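Local coordinates for protein lysine cyclodeaminase (Streptomyces pristinaespiralis, PDB 5YU3) that converts L-lysine to L-pipecolic acid with loss of ammonia, using bound NAD, and also recognises L-ornithine and L-2,4-diaminobutyric acid, at residues R25-R30 with E313-A318; S55-G60 with S82-A87; L133-S138 with R292-S297. One frame throughout, in Å; residues are numbered along the deposited sequence.

Contact 1: residues R25-R30 with E313-A318; sequences RRIIDR and EVFLEA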
# COMPACT_ATOMS: atom_id res chain seq x y z
N ARG A 25 -10.59 17.61 19.28
CA ARG A 25 -10.02 18.95 19.22
C ARG A 25 -8.53 18.90 18.88
O ARG A 25 -8.05 19.74 18.10
CB ARG A 25 -10.23 19.69 20.54
CG ARG A 25 -11.66 20.24 20.69
CD ARG A 25 -11.76 21.30 21.78
NE ARG A 25 -13.11 21.84 21.90
CZ ARG A 25 -14.02 21.35 22.74
NH1 ARG A 25 -13.71 20.33 23.54
NH2 ARG A 25 -15.24 21.89 22.79
N ARG A 26 -7.79 17.94 19.44
CA ARG A 26 -6.38 17.81 19.10
C ARG A 26 -6.20 17.57 17.60
O ARG A 26 -5.32 18.16 16.98
CB ARG A 26 -5.72 16.68 19.88
CG ARG A 26 -5.55 16.95 21.36
CD ARG A 26 -4.73 15.84 22.04
NE ARG A 26 -4.84 15.93 23.50
CZ ARG A 26 -4.30 15.06 24.35
NH1 ARG A 26 -3.61 14.02 23.89
NH2 ARG A 26 -4.46 15.23 25.66
N ILE A 27 -7.04 16.71 17.02
CA ILE A 27 -6.90 16.39 15.60
C ILE A 27 -7.34 17.58 14.74
O ILE A 27 -6.71 17.88 13.72
CB ILE A 27 -7.66 15.10 15.26
CG1 ILE A 27 -6.98 13.92 15.98
CG2 ILE A 27 -7.68 14.84 13.75
CD1 ILE A 27 -7.78 12.63 15.98
N ILE A 28 -8.40 18.28 15.14
CA ILE A 28 -8.77 19.51 14.45
C ILE A 28 -7.60 20.50 14.45
O ILE A 28 -7.25 21.06 13.40
CB ILE A 28 -10.03 20.13 15.08
CG1 ILE A 28 -11.27 19.28 14.76
CG2 ILE A 28 -10.20 21.60 14.60
CD1 ILE A 28 -12.49 19.66 15.60
N ASP A 29 -6.98 20.71 15.61
CA ASP A 29 -5.89 21.69 15.69
C ASP A 29 -4.70 21.26 14.85
O ASP A 29 -4.09 22.08 14.14
CB ASP A 29 -5.46 21.89 17.15
CG ASP A 29 -6.51 22.61 17.99
OD1 ASP A 29 -7.40 23.28 17.41
OD2 ASP A 29 -6.45 22.52 19.23
N ARG A 30 -4.34 19.98 14.90
CA ARG A 30 -3.18 19.52 14.15
C ARG A 30 -3.44 19.57 12.65
O ARG A 30 -2.55 19.93 11.86
CB ARG A 30 -2.81 18.10 14.58
CG ARG A 30 -2.48 18.02 16.05
CD ARG A 30 -1.13 18.64 16.32
NE ARG A 30 -0.11 17.64 16.08
CZ ARG A 30 0.37 16.83 17.02
NH1 ARG A 30 -0.07 16.92 18.28
NH2 ARG A 30 1.29 15.94 16.70
N GLU A 313 -0.06 10.65 14.29
CA GLU A 313 0.89 11.30 15.19
C GLU A 313 0.23 11.65 16.52
O GLU A 313 0.84 11.52 17.58
CB GLU A 313 1.47 12.55 14.54
CG GLU A 313 2.65 13.16 15.28
CD GLU A 313 3.90 12.29 15.23
OE1 GLU A 313 4.00 11.43 14.33
OE2 GLU A 313 4.79 12.49 16.09
N VAL A 314 -1.03 12.10 16.48
CA VAL A 314 -1.73 12.43 17.71
C VAL A 314 -1.90 11.18 18.58
O VAL A 314 -1.70 11.22 19.80
CB VAL A 314 -3.08 13.09 17.40
CG1 VAL A 314 -3.90 13.21 18.69
CG2 VAL A 314 -2.85 14.46 16.77
N PHE A 315 -2.28 10.06 17.96
CA PHE A 315 -2.41 8.81 18.69
C PHE A 315 -1.07 8.33 19.23
O PHE A 315 -0.99 7.86 20.37
CB PHE A 315 -3.03 7.73 17.80
CG PHE A 315 -4.53 7.75 17.79
CD1 PHE A 315 -5.25 7.09 18.78
CD2 PHE A 315 -5.22 8.44 16.81
CE1 PHE A 315 -6.64 7.11 18.77
CE2 PHE A 315 -6.61 8.47 16.80
CZ PHE A 315 -7.32 7.80 17.79
N LEU A 316 -0.01 8.39 18.43
CA LEU A 316 1.28 7.89 18.89
C LEU A 316 1.84 8.74 20.02
O LEU A 316 2.51 8.21 20.92
CB LEU A 316 2.28 7.84 17.73
CG LEU A 316 1.95 6.84 16.62
CD1 LEU A 316 3.10 6.78 15.62
CD2 LEU A 316 1.63 5.46 17.19
N GLU A 317 1.60 10.05 20.00
CA GLU A 317 2.02 10.90 21.10
C GLU A 317 1.34 10.49 22.40
O GLU A 317 2.00 10.35 23.44
CB GLU A 317 1.72 12.37 20.78
CG GLU A 317 2.66 12.98 19.75
CD GLU A 317 2.26 14.38 19.35
OE1 GLU A 317 1.31 14.92 19.95
OE2 GLU A 317 2.88 14.94 18.42
N ALA A 318 0.02 10.28 22.35
CA ALA A 318 -0.70 9.86 23.55
C ALA A 318 -0.29 8.46 23.98
O ALA A 318 -0.14 8.19 25.18
CB ALA A 318 -2.21 9.93 23.30
O HOH W 1 -2.08 13.28 21.67

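Contact 2: residues S55-G60 with S82-A87; sequences SEPVPG and SPANPA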
# COMPACT_ATOMS: atom_id res chain seq x y z
N SER A 55 -16.59 -5.91 -6.86
CA SER A 55 -17.99 -5.82 -7.25
C SER A 55 -18.94 -6.56 -6.32
O SER A 55 -20.13 -6.21 -6.27
CB SER A 55 -18.18 -6.34 -8.68
OG SER A 55 -17.98 -7.74 -8.72
N GLU A 56 -18.47 -7.58 -5.60
CA GLU A 56 -19.28 -8.40 -4.71
C GLU A 56 -18.99 -8.08 -3.25
O GLU A 56 -17.84 -7.83 -2.89
CB GLU A 56 -19.00 -9.90 -4.94
CG GLU A 56 -19.13 -10.33 -6.37
CD GLU A 56 -20.49 -9.97 -6.93
OE1 GLU A 56 -21.49 -10.18 -6.22
OE2 GLU A 56 -20.54 -9.48 -8.08
N PRO A 57 -20.01 -8.13 -2.37
CA PRO A 57 -21.51 -8.47 -2.68
C PRO A 57 -22.19 -7.21 -3.31
O PRO A 57 -23.24 -7.33 -3.99
CB PRO A 57 -22.00 -8.79 -1.54
CG PRO A 57 -21.10 -8.08 -0.41
CD PRO A 57 -19.88 -8.07 -0.87
N VAL A 58 -21.60 -6.04 -3.07
CA VAL A 58 -21.97 -4.79 -3.72
C VAL A 58 -20.69 -4.06 -4.09
O VAL A 58 -19.63 -4.31 -3.50
CB VAL A 58 -22.84 -3.90 -2.81
CG1 VAL A 58 -24.11 -4.63 -2.38
CG2 VAL A 58 -22.05 -3.48 -1.60
N PRO A 59 -20.75 -3.15 -5.07
CA PRO A 59 -19.52 -2.48 -5.51
C PRO A 59 -18.87 -1.69 -4.38
O PRO A 59 -19.52 -0.89 -3.69
CB PRO A 59 -19.99 -1.57 -6.65
CG PRO A 59 -21.37 -2.27 -7.08
CD PRO A 59 -21.88 -2.75 -5.98
N GLY A 60 -17.58 -1.93 -4.20
CA GLY A 60 -16.78 -1.23 -3.22
C GLY A 60 -15.36 -1.08 -3.73
O GLY A 60 -15.10 -1.36 -4.91
N SER A 82 -16.67 -0.99 1.84
CA SER A 82 -17.45 -2.20 1.57
C SER A 82 -18.84 -1.98 2.14
O SER A 82 -19.14 -2.37 3.28
CB SER A 82 -16.78 -3.44 2.19
OG SER A 82 -15.40 -3.50 1.83
N PRO A 83 -19.72 -1.33 1.37
CA PRO A 83 -20.96 -0.79 1.95
C PRO A 83 -21.97 -1.83 2.38
O PRO A 83 -22.95 -1.46 3.04
CB PRO A 83 -21.51 0.08 0.81
CG PRO A 83 -20.69 -0.40 -0.48
CD PRO A 83 -19.54 -0.87 -0.05
N ALA A 84 -21.79 -3.10 2.04
CA ALA A 84 -22.63 -4.15 2.59
C ALA A 84 -22.13 -4.67 3.93
O ALA A 84 -22.80 -5.51 4.53
CB ALA A 84 -22.76 -5.32 1.61
N ASN A 85 -20.97 -4.19 4.41
CA ASN A 85 -20.43 -4.70 5.66
C ASN A 85 -21.40 -4.59 6.83
O ASN A 85 -21.57 -5.59 7.55
CB ASN A 85 -19.11 -3.98 5.99
CG ASN A 85 -17.89 -4.73 5.48
OD1 ASN A 85 -18.02 -5.72 4.77
ND2 ASN A 85 -16.70 -4.25 5.85
N PRO A 86 -22.05 -3.45 7.09
CA PRO A 86 -22.91 -3.37 8.29
C PRO A 86 -24.05 -4.37 8.28
O PRO A 86 -24.22 -5.13 9.24
CB PRO A 86 -23.39 -1.91 8.27
CG PRO A 86 -22.20 -1.19 7.45
CD PRO A 86 -21.88 -2.05 6.52
N ALA A 87 -24.81 -4.42 7.18
CA ALA A 87 -25.99 -5.28 7.12
C ALA A 87 -25.62 -6.75 7.04
O ALA A 87 -26.27 -7.60 7.67
CB ALA A 87 -26.86 -4.89 5.92

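Contact 3: residues L133-S138 with R292-S297; sequences LARPDS and RQDTLS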
# COMPACT_ATOMS: atom_id res chain seq x y z
N LEU A 133 -15.96 28.48 6.28
CA LEU A 133 -16.96 28.72 5.24
C LEU A 133 -18.41 28.64 5.70
O LEU A 133 -19.30 28.99 4.92
CB LEU A 133 -16.76 27.73 4.08
CG LEU A 133 -15.45 27.92 3.30
CD1 LEU A 133 -15.22 26.78 2.32
CD2 LEU A 133 -15.48 29.26 2.57
N ALA A 134 -18.68 28.17 6.91
CA ALA A 134 -20.04 28.24 7.43
C ALA A 134 -20.18 29.48 8.30
O ALA A 134 -19.21 30.00 8.86
CB ALA A 134 -20.38 26.99 8.26
N ARG A 135 -21.41 29.96 8.42
CA ARG A 135 -21.69 31.10 9.28
C ARG A 135 -21.29 30.75 10.71
O ARG A 135 -21.64 29.67 11.20
CB ARG A 135 -23.18 31.45 9.22
CG ARG A 135 -23.52 32.52 8.18
CD ARG A 135 -24.95 33.03 8.41
NE ARG A 135 -25.05 33.92 9.56
CZ ARG A 135 -24.77 35.22 9.54
NH1 ARG A 135 -24.38 35.81 8.42
NH2 ARG A 135 -24.89 35.95 10.65
N PRO A 136 -20.55 31.62 11.40
CA PRO A 136 -20.12 31.29 12.77
C PRO A 136 -21.26 31.14 13.75
O PRO A 136 -21.05 30.57 14.83
CB PRO A 136 -19.20 32.45 13.14
CG PRO A 136 -19.60 33.58 12.08
CD PRO A 136 -19.97 32.95 11.00
N ASP A 137 -22.46 31.61 13.43
CA ASP A 137 -23.62 31.41 14.28
C ASP A 137 -24.53 30.30 13.76
O ASP A 137 -25.70 30.22 14.17
CB ASP A 137 -24.40 32.72 14.46
CG ASP A 137 -24.91 33.28 13.14
OD1 ASP A 137 -24.49 32.79 12.07
OD2 ASP A 137 -25.72 34.23 13.17
N SER A 138 -24.02 29.44 12.87
CA SER A 138 -24.78 28.30 12.37
C SER A 138 -25.39 27.51 13.52
O SER A 138 -24.70 27.12 14.46
CB SER A 138 -23.87 27.40 11.53
OG SER A 138 -23.56 28.00 10.28
N ARG A 292 -17.02 34.35 1.84
CA ARG A 292 -17.68 33.16 1.30
C ARG A 292 -18.56 32.45 2.33
O ARG A 292 -19.29 31.52 1.97
CB ARG A 292 -16.64 32.19 0.74
CG ARG A 292 -15.64 32.82 -0.23
CD ARG A 292 -16.28 33.45 -1.45
NE ARG A 292 -15.26 33.89 -2.41
CZ ARG A 292 -15.39 34.94 -3.23
NH1 ARG A 292 -16.50 35.67 -3.24
NH2 ARG A 292 -14.39 35.25 -4.06
N GLN A 293 -18.50 32.85 3.60
CA GLN A 293 -19.45 32.28 4.55
C GLN A 293 -20.88 32.63 4.18
O GLN A 293 -21.79 31.83 4.39
CB GLN A 293 -19.15 32.76 5.97
CG GLN A 293 -17.92 32.14 6.60
CD GLN A 293 -17.55 32.81 7.91
OE1 GLN A 293 -18.23 33.75 8.34
NE2 GLN A 293 -16.49 32.35 8.55
N ASP A 294 -21.08 33.82 3.60
CA ASP A 294 -22.42 34.34 3.36
C ASP A 294 -23.02 33.94 2.02
O ASP A 294 -24.13 34.39 1.71
CB ASP A 294 -22.41 35.86 3.49
CG ASP A 294 -21.97 36.32 4.85
OD1 ASP A 294 -22.37 35.67 5.84
OD2 ASP A 294 -21.21 37.30 4.94
N THR A 295 -22.33 33.11 1.24
CA THR A 295 -22.87 32.55 0.01
C THR A 295 -22.71 31.04 0.04
O THR A 295 -22.09 30.49 0.96
CB THR A 295 -22.20 33.14 -1.24
OG1 THR A 295 -20.78 33.17 -1.08
CG2 THR A 295 -22.65 34.53 -1.44
N LEU A 296 -23.27 30.38 -0.97
CA LEU A 296 -23.22 28.93 -1.03
C LEU A 296 -21.78 28.45 -1.21
O LEU A 296 -21.07 28.91 -2.10
CB LEU A 296 -24.09 28.42 -2.20
CG LEU A 296 -24.03 26.91 -2.45
CD1 LEU A 296 -24.57 26.15 -1.26
CD2 LEU A 296 -24.81 26.56 -3.74
N SER A 297 -21.36 27.52 -0.34
CA SER A 297 -20.02 26.95 -0.41
C SER A 297 -20.09 25.43 -0.28
O SER A 297 -20.99 24.88 0.35
CB SER A 297 -19.09 27.54 0.69
OG SER A 297 -19.68 27.44 1.99

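Contact 1: residues R25-R30 with E313-A318
R26 meets V314 through the base of its side chain, its CB lying 4.1 Å from V314 CG1, while the rest of the chain runs on, extended, toward the far end of 313-318. Its guanidinium reaches A318 there: the methyl CB of A318 sits at the edge of the group, near its plane. R26 NH1 also donates to a water 2.8 Å away, which in turn donates to V314 O; the direct polar partner of R26 is E22, one helical turn earlier. I27 comes next with CG1 4.2 Å from V314 CG1, and its CD1 approaches the F315 ring obliquely at CE2. These apolar contacts belong to a crossing of two long helices, 20-39 and 305-321, whose local axes come within 10.6 Å at 128° between their N-to-C directions. Behind I27 and F315 stands L120 of helix 115-133, touched by both, so the crossing is built onto a third helix. At R30, bends at chi2 and chi3 (-74° and -85°) fold the chain back over V314, whose CG2 lies 3.7 Å from R30 CG and also sits over the centre of one guanidinium face. The group then forms an end-on salt bridge with E317: R30 NH1 to E317 OE1 is 2.9 Å and nearly straight, the acceptor lying in the guanidinium plane, whereas R30 NH2 meets E317 OE2 at 2.5 Å from above the carboxylate plane. The CG methylene of E313 packs at the guanidinium edge, while E313 OE1 forms a salt bridge with R100.

Contact 2: residues S55-G60 with S82-A87
V58 and P83 run past one another with opposed headings, touching where the V58 CG2 branch meets P83 CG, 3.5 Å apart. With V58 CG1 opposite the carbonyl carbon (chi1 -58°), CG2 is left in the crowded position between backbone N and carbonyl carbon, facing the turn. The same methyl touches A84 as well, with V58 CG2 3.8 Å from A84 CB. The ring of P57 meets that alanine methyl from another direction, its CG 3.8 Å from A84 CB; the cis peptide bond before P57 bends the chain at this place. No hydrogen bond spans the two segments, and the contact rests on these carbon contacts. Topologically it ties together the start of strand 60-69 and the end of its antiparallel neighbour 73-81: one segment leads into the first, the other leaves the second through a type I turn from S82 to N85, closed by N85 N to S82 O at 2.8 Å. The CA atoms of G60 and S82 approach to 4.9 Å. P83 also presents its CG to the P59 carbonyl oxygen, 3.5 Å away. An alanine in place of P83 would probably open a gap beside the V58 methyl and P59 O and let the turn flex. The P83 side chain lies about 5 Å from the bound NAD and also touches S210, while N85 ND2 bonds to T105 O of the second subunit.

Contact 3: residues L133-S138 with R292-S297
With CG of Q293 set opposite its own carbonyl carbon (chi1 -73°) and the rest of the chain extended, the amide is laid across A134 and P136. Its OE1 comes 3.3 Å from P136 CD, the two side chains crossing at about a right angle, and its CG is 3.4 Å from A134 O. A bend at chi3 (75°) turns the R135 guanidinium between two carboxylates. Within its own segment R135 takes D137 side-on, NE to OD1 at 2.8 Å and NH2 to OD2 more loosely; across the contact R135 NH1 reaches D294 OD1 at 3.3 Å, a weak bond. Nearer the helix end, L133 CD2 packs 3.6 Å from R292 CB, and L133 O accepts a nearly straight CA-H...O contact from Q293 CA (3.3 Å, 167° at the hydrogen). S297 OG lies near that oxygen too, but its stronger partner is H229. The segments lead into strands 140-144 and 297-300 of the parallel sheet, consistent with the Rossmann-type domain of this family. Because D137 holds two nitrogens of R135 and D294 one weakly, the arginine charge is probably balanced mainly within its own turn, with D294 adding a looser electrostatic pull between the loops.

In the fold
Helix 20-39, near the N terminus, opens contact 1, which closes only when helix 305-321 comes back to it, with 282 residues between. The other two contacts lie nested inside that long loop, in series. Contact 2 closes after 21 intervening residues, joining the start of strand 60-69 to the end of 73-81 in the mixed sheet, beside the second subunit. Contact 3 opens at the end of helix 115-133 and closes as strand 297-300 begins, bringing together the entries to two strands of the parallel sheet. Contact 1 thus packs a late helix against an early one. Contacts 1 and 2 fall on opposite sides of the chain centre; the centres of contacts 2 and 3 lie 35 Å apart.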